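Local coordinates for Lmo2812 protein (Listeria monocytogenes EGD-e, PDB 5ZQA), which is a penicillin-binding protein of the S11 peptidase family that probably acts as a D-alanyl-D-alanine carboxypeptidase in peptidoglycan metabolism, at residues A35-V40 with I251-G256; E85-V90 with W109-L114; E142-A147 with T156-A161; G221-K226 with I238-R243; I60-K65 with T120-D125. All blocks are in the same frame, centred on the assembly; numbering follows the deposited sequence.

Overall arrangement
From the N terminus, strand 37-42 is the first element reached, and contact 1 (35-40 with 251-256) pairs it with strand 246-255 near the end of the chain, closing a loop that encloses all the others. Contact 5 (60-65 with 120-125) comes next, joining the start of helix 65-77 to the turn before helix 124-135; contact 2 (85-90 with 109-114) is nested inside it. Contact 3 (142-147 with 156-161) follows in series and packs against contact 5. Contact 4 (221-226 with 238-243) closes a hairpin of the five-stranded sheet. It touches contact 1 through I238 and I251, and contact 5 through K226 and S122.

Contact 1: A35-V40 with I251-G256; sequences ANAAAV and IVLDAG
N36 and D254 meet at the end of an antiparallel strand pair. CG of N36 lies beside its own backbone N (chi1 -74°), which lets the amide end turn toward D254. Followed outward, CB of N36 lies 3.8 Å from OD2 of D254, CG comes somewhat closer to the same oxygen, and ND2 ends 2.5 Å from it. That last bond is very short, so its exact length deserves caution; the amide and carboxylate planes are turned 54° apart.

Beyond this polar end the strands 37-40 and 251-253 run at 175° to each other. A39 and I251 form a hydrogen-bonded pair, with I251 N 2.8 Å from A39 O and A39 N 3.0 Å from I251 O. At the next hydrogen-bonded pair, L253 N gives a sound bond to A37 O at 2.9 Å, whereas the return bond from A37 N to L253 O is weak. N36 N also reaches L253 O weakly, since N36 and A37 both face L253. Between the two pairs, CA of A38 makes a C-H...O contact with I251 O. On the N-terminal side of N36, CB of A35 packs 3.7 Å from CG1 of V252.

Helix 258-272 covers V252, while helix 175-188 covers I251 and L253. With N36 and A37 opposite L253, this is a classic beta bulge, joining the first and last strands in chain order, neighbours in the five-stranded antiparallel sheet.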
# COMPACT_ATOMS: atom_id res chain seq x y z
N ALA A 35 -0.28 -11.53 -13.37
CA ALA A 35 0.57 -11.49 -12.19
C ALA A 35 1.44 -12.72 -12.06
O ALA A 35 0.97 -13.84 -12.27
CB ALA A 35 -0.28 -11.34 -10.94
N ASN A 36 2.70 -12.53 -11.69
CA ASN A 36 3.57 -13.66 -11.43
C ASN A 36 3.39 -14.24 -10.02
O ASN A 36 3.70 -15.41 -9.79
CB ASN A 36 5.02 -13.26 -11.69
CG ASN A 36 5.30 -13.16 -13.18
OD1 ASN A 36 4.96 -14.08 -13.94
ND2 ASN A 36 5.89 -12.05 -13.62
N ALA A 37 2.85 -13.45 -9.10
CA ALA A 37 2.42 -13.96 -7.80
C ALA A 37 1.09 -13.33 -7.46
O ALA A 37 0.90 -12.13 -7.67
CB ALA A 37 3.44 -13.66 -6.71
N ALA A 38 0.15 -14.12 -6.98
CA ALA A 38 -1.18 -13.60 -6.69
C ALA A 38 -1.89 -14.45 -5.67
O ALA A 38 -1.62 -15.64 -5.54
CB ALA A 38 -1.99 -13.51 -7.95
N ALA A 39 -2.84 -13.84 -4.97
CA ALA A 39 -3.62 -14.57 -3.98
C ALA A 39 -4.84 -13.76 -3.58
O ALA A 39 -4.90 -12.55 -3.77
CB ALA A 39 -2.76 -14.90 -2.74
N VAL A 40 -5.83 -14.45 -3.02
CA VAL A 40 -6.92 -13.75 -2.36
C VAL A 40 -7.27 -14.55 -1.12
O VAL A 40 -7.25 -15.79 -1.13
CB VAL A 40 -8.15 -13.53 -3.32
CG1 VAL A 40 -8.70 -14.87 -3.89
CG2 VAL A 40 -9.23 -12.70 -2.63
N ILE A 251 -4.08 -9.91 -3.51
CA ILE A 251 -2.72 -9.45 -3.77
C ILE A 251 -2.33 -9.81 -5.20
O ILE A 251 -2.44 -10.97 -5.60
CB ILE A 251 -1.70 -10.11 -2.83
CG1 ILE A 251 -2.18 -10.12 -1.38
CG2 ILE A 251 -0.34 -9.44 -3.00
CD1 ILE A 251 -2.23 -8.80 -0.78
N VAL A 252 -1.86 -8.81 -5.96
CA VAL A 252 -1.34 -8.99 -7.32
C VAL A 252 0.05 -8.39 -7.39
O VAL A 252 0.23 -7.21 -7.11
CB VAL A 252 -2.26 -8.31 -8.36
CG1 VAL A 252 -1.54 -8.12 -9.70
CG2 VAL A 252 -3.55 -9.12 -8.53
N LEU A 253 1.04 -9.21 -7.75
CA LEU A 253 2.42 -8.76 -7.89
C LEU A 253 2.96 -9.08 -9.27
O LEU A 253 2.79 -10.20 -9.76
CB LEU A 253 3.31 -9.42 -6.83
CG LEU A 253 2.86 -9.22 -5.38
CD1 LEU A 253 3.64 -10.13 -4.44
CD2 LEU A 253 3.04 -7.76 -4.99
N ASP A 254 3.59 -8.09 -9.89
CA ASP A 254 4.27 -8.23 -11.19
C ASP A 254 3.32 -8.62 -12.32
O ASP A 254 3.59 -9.57 -13.08
CB ASP A 254 5.42 -9.25 -11.09
CG ASP A 254 6.39 -9.16 -12.27
OD1 ASP A 254 6.48 -8.09 -12.90
OD2 ASP A 254 7.07 -10.17 -12.55
N ALA A 255 2.21 -7.90 -12.45
CA ALA A 255 1.41 -8.00 -13.68
C ALA A 255 2.08 -7.15 -14.77
O ALA A 255 2.91 -6.29 -14.48
CB ALA A 255 -0.02 -7.55 -13.43
N GLY A 256 1.73 -7.39 -16.03
CA GLY A 256 2.47 -6.81 -17.14
C GLY A 256 2.15 -5.38 -17.54
O GLY A 256 2.98 -4.71 -18.15

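Contact 2: E85-V90 with W109-L114; sequences EKLDLV and WSVRDL
L87, on the short strand 86-88, and L89, just after it, reach across to W109, V111 and L114. In L87, CG stands beside the backbone N (chi1 -53°), which brings CD1 3.8 Å from CG2 of V111. CB of L87 lies against CD1 of L114. L89 divides its two methyls: CD2 slides past CD2 of L114 at 3.5 Å, and CD1 approaches the indole of W109 obliquely, 3.6 Å from NE1. K86 bends at chi2 (-81°), folding its aliphatic part back over the neighbouring strand so that CE comes 3.8 Å from CB of S110.

The backbones are joined by a reciprocal pair, L87 N to W109 O at 2.8 Å and W109 N to L87 O at 3.0 Å, followed by V111 N to E85 O at 2.9 Å. S110 then starts the helix as its N-cap: chi1 of 69° places OG where it accepts from D113 N.

Outside the pair, the indole N-H of W109 is bonded to K106 O, and the carboxylate of E85 forms a salt bridge with R133. The two-stranded sheet leads into helix 111-120, with helix 100-104 against L89 and W109, and helix 124-135 against L87 and L89.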
# COMPACT_ATOMS: atom_id res chain seq x y z
N GLU A 85 0.50 19.00 12.01
CA GLU A 85 1.91 19.35 11.90
C GLU A 85 2.24 19.62 10.44
O GLU A 85 1.74 18.92 9.56
CB GLU A 85 2.81 18.24 12.43
CG GLU A 85 2.65 17.96 13.91
CD GLU A 85 3.66 16.96 14.40
OE1 GLU A 85 4.83 17.03 13.95
OE2 GLU A 85 3.29 16.10 15.22
N LYS A 86 3.08 20.62 10.19
CA LYS A 86 3.47 20.98 8.82
C LYS A 86 4.90 20.54 8.59
O LYS A 86 5.81 20.91 9.35
CB LYS A 86 3.31 22.48 8.58
CG LYS A 86 1.89 22.98 8.74
CD LYS A 86 1.08 22.70 7.49
CE LYS A 86 -0.41 22.93 7.72
NZ LYS A 86 -0.72 24.32 8.17
N LEU A 87 5.11 19.75 7.55
CA LEU A 87 6.42 19.19 7.29
C LEU A 87 6.89 19.59 5.90
O LEU A 87 6.07 19.86 5.02
CB LEU A 87 6.39 17.67 7.41
CG LEU A 87 5.83 17.13 8.71
CD1 LEU A 87 5.80 15.61 8.61
CD2 LEU A 87 6.66 17.58 9.89
N ASP A 88 8.20 19.60 5.71
CA ASP A 88 8.78 19.97 4.42
C ASP A 88 9.13 18.74 3.62
O ASP A 88 9.85 17.87 4.12
CB ASP A 88 10.03 20.83 4.62
CG ASP A 88 9.74 22.10 5.38
OD1 ASP A 88 8.83 22.85 4.95
OD2 ASP A 88 10.39 22.34 6.42
N LEU A 89 8.63 18.68 2.39
CA LEU A 89 8.88 17.54 1.52
C LEU A 89 10.37 17.34 1.29
O LEU A 89 11.09 18.29 0.97
CB LEU A 89 8.19 17.71 0.17
CG LEU A 89 6.69 17.47 0.19
CD1 LEU A 89 6.06 17.90 -1.12
CD2 LEU A 89 6.43 15.98 0.49
N VAL A 90 10.82 16.10 1.47
CA VAL A 90 12.20 15.76 1.20
C VAL A 90 12.42 15.79 -0.31
O VAL A 90 11.50 15.54 -1.09
CB VAL A 90 12.60 14.38 1.77
CG1 VAL A 90 12.17 14.24 3.23
CG2 VAL A 90 12.00 13.28 0.94
N TRP A 109 3.53 20.84 3.74
CA TRP A 109 2.20 20.22 3.81
C TRP A 109 1.90 19.70 5.19
O TRP A 109 2.81 19.34 5.93
CB TRP A 109 2.10 19.04 2.84
CG TRP A 109 2.26 19.41 1.40
CD1 TRP A 109 3.42 19.67 0.74
CD2 TRP A 109 1.21 19.57 0.44
NE1 TRP A 109 3.17 19.99 -0.57
CE2 TRP A 109 1.81 19.94 -0.78
CE3 TRP A 109 -0.19 19.44 0.50
CZ2 TRP A 109 1.07 20.17 -1.93
CZ3 TRP A 109 -0.91 19.67 -0.65
CH2 TRP A 109 -0.28 20.03 -1.85
N SER A 110 0.61 19.62 5.52
CA SER A 110 0.21 18.99 6.77
C SER A 110 0.43 17.49 6.71
O SER A 110 0.43 16.89 5.64
CB SER A 110 -1.26 19.28 7.08
OG SER A 110 -2.11 18.61 6.17
N VAL A 111 0.63 16.88 7.88
CA VAL A 111 0.73 15.43 7.99
C VAL A 111 -0.48 14.75 7.36
O VAL A 111 -0.34 13.74 6.66
CB VAL A 111 0.90 15.01 9.47
CG1 VAL A 111 0.65 13.53 9.65
CG2 VAL A 111 2.30 15.43 9.96
N ARG A 112 -1.67 15.31 7.58
CA ARG A 112 -2.88 14.80 6.94
C ARG A 112 -2.72 14.74 5.42
O ARG A 112 -2.97 13.71 4.79
CB ARG A 112 -4.08 15.68 7.31
CG ARG A 112 -5.32 15.46 6.45
CD ARG A 112 -5.87 14.05 6.54
NE ARG A 112 -6.37 13.76 7.88
CZ ARG A 112 -6.77 12.56 8.29
NH1 ARG A 112 -6.73 11.52 7.47
NH2 ARG A 112 -7.19 12.42 9.54
N ASP A 113 -2.27 15.85 4.83
CA ASP A 113 -2.18 15.91 3.38
C ASP A 113 -1.06 15.01 2.85
O ASP A 113 -1.19 14.43 1.78
CB ASP A 113 -1.95 17.35 2.91
CG ASP A 113 -3.21 18.19 2.96
OD1 ASP A 113 -4.31 17.64 3.18
OD2 ASP A 113 -3.09 19.41 2.74
N LEU A 114 0.03 14.88 3.61
CA LEU A 114 1.12 13.99 3.22
C LEU A 114 0.66 12.53 3.23
O LEU A 114 0.96 11.77 2.31
CB LEU A 114 2.31 14.18 4.14
CG LEU A 114 2.99 15.54 4.04
CD1 LEU A 114 3.98 15.70 5.18
CD2 LEU A 114 3.70 15.68 2.70

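Contact 3: E142-A147 with T156-A161; sequences EMNNQA and TTFVSA
N144 and M143 of helix 139-150 pack on F158 in the irregular chain that follows the helix, N144 through two hydrogen bonds to its backbone and M143 through a Met-aromatic contact with its ring. OD1 of N144 accepts F158 N at 2.8 Å, with an N-H...O angle of 176°; the donor lies in the carbonyl plane and on a lone pair. From the other end of the amide, ND2 donates to F158 O at 3.0 Å, with that oxygen only 14° out of the amide plane. One planar group therefore satisfies both the N-H and the C=O of a single residue, and the two bonds fix the amide's rotation and flip state.

OD1 has a second donor. A water gives one hydrogen bond to it at 2.8 Å and another to T156 O at 2.7 Å. The hydroxyl of T156 is occupied elsewhere, by D177 and S173, and that of S160 by L164 and G163.

The ring of F158 receives CB of A147 at its edge, in plane, and also touches I60 and S64, while M143 touches T68 of helix 65-77, next to the predicted active-site segment. M143 crosses F158 at about a right angle, its sulfur obliquely placed 5.4 Å from the ring centroid. The bend at chi3 (81°) turns the methyl back to the aromatic residue, and CE of M143 ends 3.9 Å from CD1 of F158.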
# COMPACT_ATOMS: atom_id res chain seq x y z
N GLU A 142 12.38 0.75 12.08
CA GLU A 142 11.08 0.72 12.75
C GLU A 142 10.03 0.01 11.90
O GLU A 142 9.18 -0.69 12.45
CB GLU A 142 10.63 2.14 13.08
CG GLU A 142 11.46 2.79 14.18
CD GLU A 142 11.37 2.05 15.51
OE1 GLU A 142 10.38 1.33 15.73
OE2 GLU A 142 12.31 2.18 16.33
N MET A 143 10.10 0.16 10.59
CA MET A 143 9.20 -0.58 9.70
C MET A 143 9.39 -2.08 9.88
O MET A 143 8.43 -2.84 9.98
CB MET A 143 9.44 -0.21 8.23
CG MET A 143 9.15 1.24 7.89
SD MET A 143 9.60 1.63 6.18
CE MET A 143 8.16 1.02 5.28
N ASN A 144 10.65 -2.52 9.92
CA ASN A 144 10.93 -3.95 10.07
C ASN A 144 10.63 -4.44 11.49
O ASN A 144 10.18 -5.58 11.68
CB ASN A 144 12.37 -4.22 9.66
CG ASN A 144 12.56 -4.09 8.18
OD1 ASN A 144 11.78 -4.64 7.41
ND2 ASN A 144 13.57 -3.33 7.76
N ASN A 145 10.83 -3.58 12.48
CA ASN A 145 10.43 -3.92 13.84
C ASN A 145 8.93 -4.16 13.93
O ASN A 145 8.49 -5.10 14.58
CB ASN A 145 10.84 -2.82 14.82
CG ASN A 145 12.29 -2.90 15.20
OD1 ASN A 145 12.97 -3.89 14.91
ND2 ASN A 145 12.78 -1.87 15.88
N GLN A 146 8.15 -3.32 13.26
CA GLN A 146 6.70 -3.47 13.28
C GLN A 146 6.28 -4.72 12.53
O GLN A 146 5.34 -5.39 12.94
CB GLN A 146 6.01 -2.23 12.70
CG GLN A 146 4.49 -2.30 12.78
CD GLN A 146 3.97 -2.37 14.22
OE1 GLN A 146 3.26 -3.30 14.59
NE2 GLN A 146 4.32 -1.38 15.03
N ALA A 147 6.98 -5.03 11.44
CA ALA A 147 6.70 -6.23 10.67
C ALA A 147 6.82 -7.45 11.58
O ALA A 147 5.94 -8.30 11.60
CB ALA A 147 7.66 -6.35 9.47
N THR A 156 10.00 -10.91 4.56
CA THR A 156 9.74 -9.49 4.34
C THR A 156 10.87 -8.60 4.86
O THR A 156 11.32 -8.77 5.98
CB THR A 156 8.43 -9.05 5.03
OG1 THR A 156 7.33 -9.71 4.40
CG2 THR A 156 8.22 -7.52 4.94
N THR A 157 11.33 -7.67 4.02
CA THR A 157 12.22 -6.60 4.47
C THR A 157 11.85 -5.29 3.77
O THR A 157 11.73 -5.22 2.55
CB THR A 157 13.71 -6.90 4.20
OG1 THR A 157 13.88 -7.34 2.86
CG2 THR A 157 14.24 -7.96 5.14
N PHE A 158 11.66 -4.25 4.59
CA PHE A 158 11.46 -2.89 4.11
C PHE A 158 12.78 -2.15 4.09
O PHE A 158 13.63 -2.37 4.95
CB PHE A 158 10.45 -2.15 5.00
CG PHE A 158 9.10 -2.80 5.05
CD1 PHE A 158 8.22 -2.65 3.99
CD2 PHE A 158 8.69 -3.53 6.16
CE1 PHE A 158 6.97 -3.24 4.01
CE2 PHE A 158 7.44 -4.13 6.19
CZ PHE A 158 6.57 -3.98 5.11
N VAL A 159 12.95 -1.25 3.12
CA VAL A 159 14.22 -0.53 2.98
C VAL A 159 14.05 0.99 3.08
O VAL A 159 15.03 1.71 3.24
CB VAL A 159 14.93 -0.88 1.64
CG1 VAL A 159 15.23 -2.38 1.55
CG2 VAL A 159 14.12 -0.43 0.43
N SER A 160 12.81 1.46 2.97
CA SER A 160 12.53 2.89 2.93
C SER A 160 11.05 3.14 3.18
O SER A 160 10.23 2.26 2.96
CB SER A 160 12.94 3.48 1.58
OG SER A 160 12.08 3.01 0.55
N ALA A 161 10.71 4.34 3.65
CA ALA A 161 9.32 4.69 3.90
C ALA A 161 8.46 4.63 2.63
O ALA A 161 7.27 4.31 2.69
CB ALA A 161 9.23 6.08 4.52
O HOH W 1 10.93 -7.24 8.19

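Contact 4: G221-K226 with I238-R243; sequences GLDGLK and IGTAER
A cis peptide bond precedes L225, and on each side of it the pairing of this beta hairpin is offset by a classic bulge. In the first, D223 and G224 both face T240; in the second, L225 and K226 both face I238. The strands 222-226 and 238-243 are antiparallel, their axes at 153°.

The second bulge shows in the bonding of I238 O, which accepts from two successive amides, L225 N at 2.8 Å and K226 N at 3.0 Å. I238 N returns a bond to K226 O. At the first bulge D223 N donates to T240 O, while T240 N reaches G224 O from 68° above the carbonyl plane, an approach well away from a lone pair.

Among side chains, L225 and I238 lie side by side and point the same way, CD2 of L225 being 4.0 Å from CG2 of I238. D223 crosses T240 obliquely and sets OD1 3.4 Å from the methyl CG2, but its carboxylate is paired with R247, which also bonds the hydroxyl of T240.

Strand 222-230 is an outermost strand of the five-stranded sheet and carries K226, a predicted substrate-binding residue whose NZ is hydrogen-bonded to S122. Helices 175-188 and 192-196 cover L225 and T240. At the start of the pairing G221 has positive phi (85°), and its O accepts E242 N at 3.2 Å.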
# COMPACT_ATOMS: atom_id res chain seq x y z
N GLY A 221 -18.33 -2.91 -3.41
CA GLY A 221 -17.76 -3.21 -2.11
C GLY A 221 -16.26 -2.94 -2.01
O GLY A 221 -15.70 -3.01 -0.92
N LEU A 222 -15.61 -2.65 -3.13
CA LEU A 222 -14.16 -2.43 -3.11
C LEU A 222 -13.82 -1.07 -2.51
O LEU A 222 -14.33 -0.05 -2.97
CB LEU A 222 -13.56 -2.55 -4.51
CG LEU A 222 -12.03 -2.47 -4.51
CD1 LEU A 222 -11.42 -3.82 -4.74
CD2 LEU A 222 -11.50 -1.46 -5.52
N ASP A 223 -12.97 -1.05 -1.48
CA ASP A 223 -12.67 0.20 -0.79
C ASP A 223 -11.17 0.41 -0.52
O ASP A 223 -10.79 1.30 0.25
CB ASP A 223 -13.47 0.31 0.52
CG ASP A 223 -13.40 -0.94 1.39
OD1 ASP A 223 -12.55 -1.82 1.15
OD2 ASP A 223 -14.22 -1.04 2.33
N GLY A 224 -10.33 -0.36 -1.20
CA GLY A 224 -8.89 -0.21 -1.05
C GLY A 224 -8.17 -1.17 -1.99
O GLY A 224 -8.83 -1.90 -2.74
N LEU A 225 -6.84 -1.24 -1.92
CA LEU A 225 -6.05 -0.61 -0.88
C LEU A 225 -4.84 0.19 -1.40
O LEU A 225 -4.62 1.31 -0.99
CB LEU A 225 -5.56 -1.69 0.09
CG LEU A 225 -5.04 -1.29 1.46
CD1 LEU A 225 -6.09 -0.50 2.25
CD2 LEU A 225 -4.65 -2.54 2.24
N LYS A 226 -4.02 -0.41 -2.27
CA LYS A 226 -2.79 0.27 -2.69
C LYS A 226 -2.15 -0.34 -3.93
O LYS A 226 -2.03 -1.56 -4.02
CB LYS A 226 -1.76 0.24 -1.54
CG LYS A 226 -0.49 1.08 -1.80
CD LYS A 226 -0.74 2.57 -1.64
CE LYS A 226 0.41 3.40 -2.18
NZ LYS A 226 0.45 3.40 -3.69
N ILE A 238 -2.78 -4.29 -4.12
CA ILE A 238 -3.48 -4.94 -3.01
C ILE A 238 -4.89 -4.38 -3.00
O ILE A 238 -5.08 -3.18 -2.86
CB ILE A 238 -2.78 -4.71 -1.66
CG1 ILE A 238 -1.41 -5.38 -1.66
CG2 ILE A 238 -3.63 -5.30 -0.51
CD1 ILE A 238 -0.57 -5.09 -0.42
N GLY A 239 -5.86 -5.26 -3.21
CA GLY A 239 -7.26 -4.88 -3.19
C GLY A 239 -7.96 -5.36 -1.93
O GLY A 239 -7.54 -6.34 -1.34
N THR A 240 -9.02 -4.68 -1.53
CA THR A 240 -9.87 -5.20 -0.47
C THR A 240 -11.31 -4.77 -0.73
O THR A 240 -11.57 -3.68 -1.27
CB THR A 240 -9.38 -4.77 0.93
OG1 THR A 240 -10.15 -5.46 1.93
CG2 THR A 240 -9.49 -3.26 1.14
N ALA A 241 -12.23 -5.66 -0.38
CA ALA A 241 -13.66 -5.45 -0.57
C ALA A 241 -14.41 -6.18 0.52
O ALA A 241 -13.96 -7.23 0.97
CB ALA A 241 -14.10 -5.96 -1.94
N GLU A 242 -15.55 -5.65 0.92
CA GLU A 242 -16.42 -6.32 1.89
C GLU A 242 -17.83 -6.43 1.32
O GLU A 242 -18.36 -5.46 0.76
CB GLU A 242 -16.45 -5.57 3.22
CG GLU A 242 -17.28 -6.26 4.29
CD GLU A 242 -17.35 -5.47 5.59
OE1 GLU A 242 -17.37 -4.22 5.53
OE2 GLU A 242 -17.39 -6.10 6.67
N ARG A 243 -18.40 -7.63 1.43
CA ARG A 243 -19.79 -7.90 1.05
C ARG A 243 -20.42 -8.84 2.06
O ARG A 243 -19.84 -9.86 2.39
CB ARG A 243 -19.88 -8.54 -0.32
CG ARG A 243 -19.32 -7.70 -1.45
CD ARG A 243 -19.38 -8.45 -2.76
NE ARG A 243 -18.72 -7.69 -3.81
CZ ARG A 243 -18.36 -8.18 -4.98
NH1 ARG A 243 -18.59 -9.46 -5.28
NH2 ARG A 243 -17.75 -7.40 -5.86

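Contact 5: I60-K65 with T120-D125; sequences IASLSK and TMSAND
The SxxK motif of a penicillin-binding active site meets the SxN motif here: S62, in a 3-10 turn, and K65, the first residue of helix 65-77, face S122, in the turn before helix 124-135, and N124, the first residue of that helix. S62 is the predicted acyl-ester residue and K65 the predicted proton acceptor; S122 is also predicted to be part of the active site.

K65 reaches across with an extended chain that bends only at chi4 (75°). The bend brings NZ 2.7 Å from OG of S62 and 2.9 Å from OD1 of N124, both hydrogen bonds. NZ approaches N124 from above the carbonyl plane, 59° out of it, and the two side chains cross at about a right angle. A further bond from NZ to S162 O adds a third anchor for the amine. On the way, CE of K65 passes 3.6 Å from A123 O.

S62 and S122 bring their hydroxyl oxygens, OG and OG, to 3.1 Å. S122 has positive phi (66°) just after the preceding helix, and its hydroxyl is also bonded to NZ of K226. Two waters tie S62 to the opposite segment: one accepts from OG of S62 and donates to OD1 of N124, and the other donates to OG of S62 and to S122 O, both bonds of this second water being 2.9 Å.

ND2 of N124 is bonded to V98 O, which helps to orient its amide. Together with K226 of the KTG-type strand, these residues match the three-motif active site typical of serine penicillin-binding proteins and beta-lactamases.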
# COMPACT_ATOMS: atom_id res chain seq x y z
N ILE A 60 8.19 -5.19 -3.82
CA ILE A 60 6.85 -4.66 -3.55
C ILE A 60 6.70 -3.16 -3.74
O ILE A 60 5.58 -2.66 -3.71
CB ILE A 60 6.37 -5.02 -2.13
CG1 ILE A 60 7.28 -4.38 -1.06
CG2 ILE A 60 6.24 -6.54 -1.99
CD1 ILE A 60 6.70 -4.45 0.36
N ALA A 61 7.82 -2.45 -3.91
CA ALA A 61 7.79 -1.03 -4.26
C ALA A 61 6.87 -0.21 -3.34
O ALA A 61 6.97 -0.33 -2.12
CB ALA A 61 7.39 -0.87 -5.72
N SER A 62 5.96 0.58 -3.91
CA SER A 62 5.10 1.45 -3.11
C SER A 62 4.09 0.73 -2.20
O SER A 62 3.42 1.39 -1.40
CB SER A 62 4.33 2.41 -4.02
OG SER A 62 5.18 3.47 -4.45
N LEU A 63 3.98 -0.58 -2.30
CA LEU A 63 3.14 -1.29 -1.33
C LEU A 63 3.73 -1.08 0.06
O LEU A 63 3.02 -1.18 1.07
CB LEU A 63 3.00 -2.78 -1.65
CG LEU A 63 2.38 -3.11 -3.03
CD1 LEU A 63 2.29 -4.61 -3.21
CD2 LEU A 63 1.01 -2.46 -3.18
N SER A 64 5.03 -0.74 0.11
CA SER A 64 5.69 -0.37 1.36
C SER A 64 4.98 0.75 2.11
O SER A 64 5.06 0.82 3.35
CB SER A 64 7.13 0.08 1.10
OG SER A 64 7.90 -0.94 0.51
N LYS A 65 4.30 1.61 1.37
CA LYS A 65 3.60 2.73 1.99
C LYS A 65 2.49 2.30 2.94
O LYS A 65 2.08 3.10 3.79
CB LYS A 65 3.04 3.65 0.91
CG LYS A 65 4.12 4.36 0.10
CD LYS A 65 3.50 5.15 -1.04
CE LYS A 65 4.52 6.08 -1.70
NZ LYS A 65 5.47 5.31 -2.54
N THR A 120 -2.97 7.94 -1.86
CA THR A 120 -3.84 8.19 -3.01
C THR A 120 -3.06 8.21 -4.33
O THR A 120 -3.36 7.44 -5.26
CB THR A 120 -4.61 9.52 -2.83
OG1 THR A 120 -5.42 9.43 -1.65
CG2 THR A 120 -5.52 9.80 -4.01
N MET A 121 -2.05 9.07 -4.42
CA MET A 121 -1.28 9.20 -5.66
C MET A 121 0.09 8.54 -5.60
O MET A 121 0.86 8.61 -6.56
CB MET A 121 -1.11 10.68 -6.03
CG MET A 121 -0.25 11.49 -5.05
SD MET A 121 0.22 13.11 -5.69
CE MET A 121 1.47 12.65 -6.89
N SER A 122 0.39 7.90 -4.47
CA SER A 122 1.64 7.17 -4.27
C SER A 122 2.84 8.13 -4.29
O SER A 122 3.86 7.87 -4.92
CB SER A 122 1.80 6.09 -5.34
OG SER A 122 2.52 4.98 -4.82
N ALA A 123 2.70 9.24 -3.58
CA ALA A 123 3.76 10.25 -3.54
C ALA A 123 4.94 9.77 -2.68
O ALA A 123 4.82 9.64 -1.45
CB ALA A 123 3.21 11.58 -3.02
N ASN A 124 6.07 9.53 -3.32
CA ASN A 124 7.25 9.02 -2.62
C ASN A 124 7.86 10.02 -1.65
O ASN A 124 8.30 9.65 -0.56
CB ASN A 124 8.32 8.59 -3.62
CG ASN A 124 7.92 7.37 -4.38
OD1 ASN A 124 7.90 6.28 -3.83
ND2 ASN A 124 7.59 7.55 -5.66
N ASP A 125 7.89 11.29 -2.05
CA ASP A 125 8.44 12.31 -1.17
C ASP A 125 7.58 12.47 0.09
O ASP A 125 8.13 12.63 1.18
CB ASP A 125 8.63 13.65 -1.91
CG ASP A 125 7.39 14.13 -2.67
OD1 ASP A 125 6.39 13.41 -2.80
OD2 ASP A 125 7.44 15.29 -3.16
O HOH W 2 8.01 3.55 -4.34
O HOH W 3 5.21 5.68 -6.30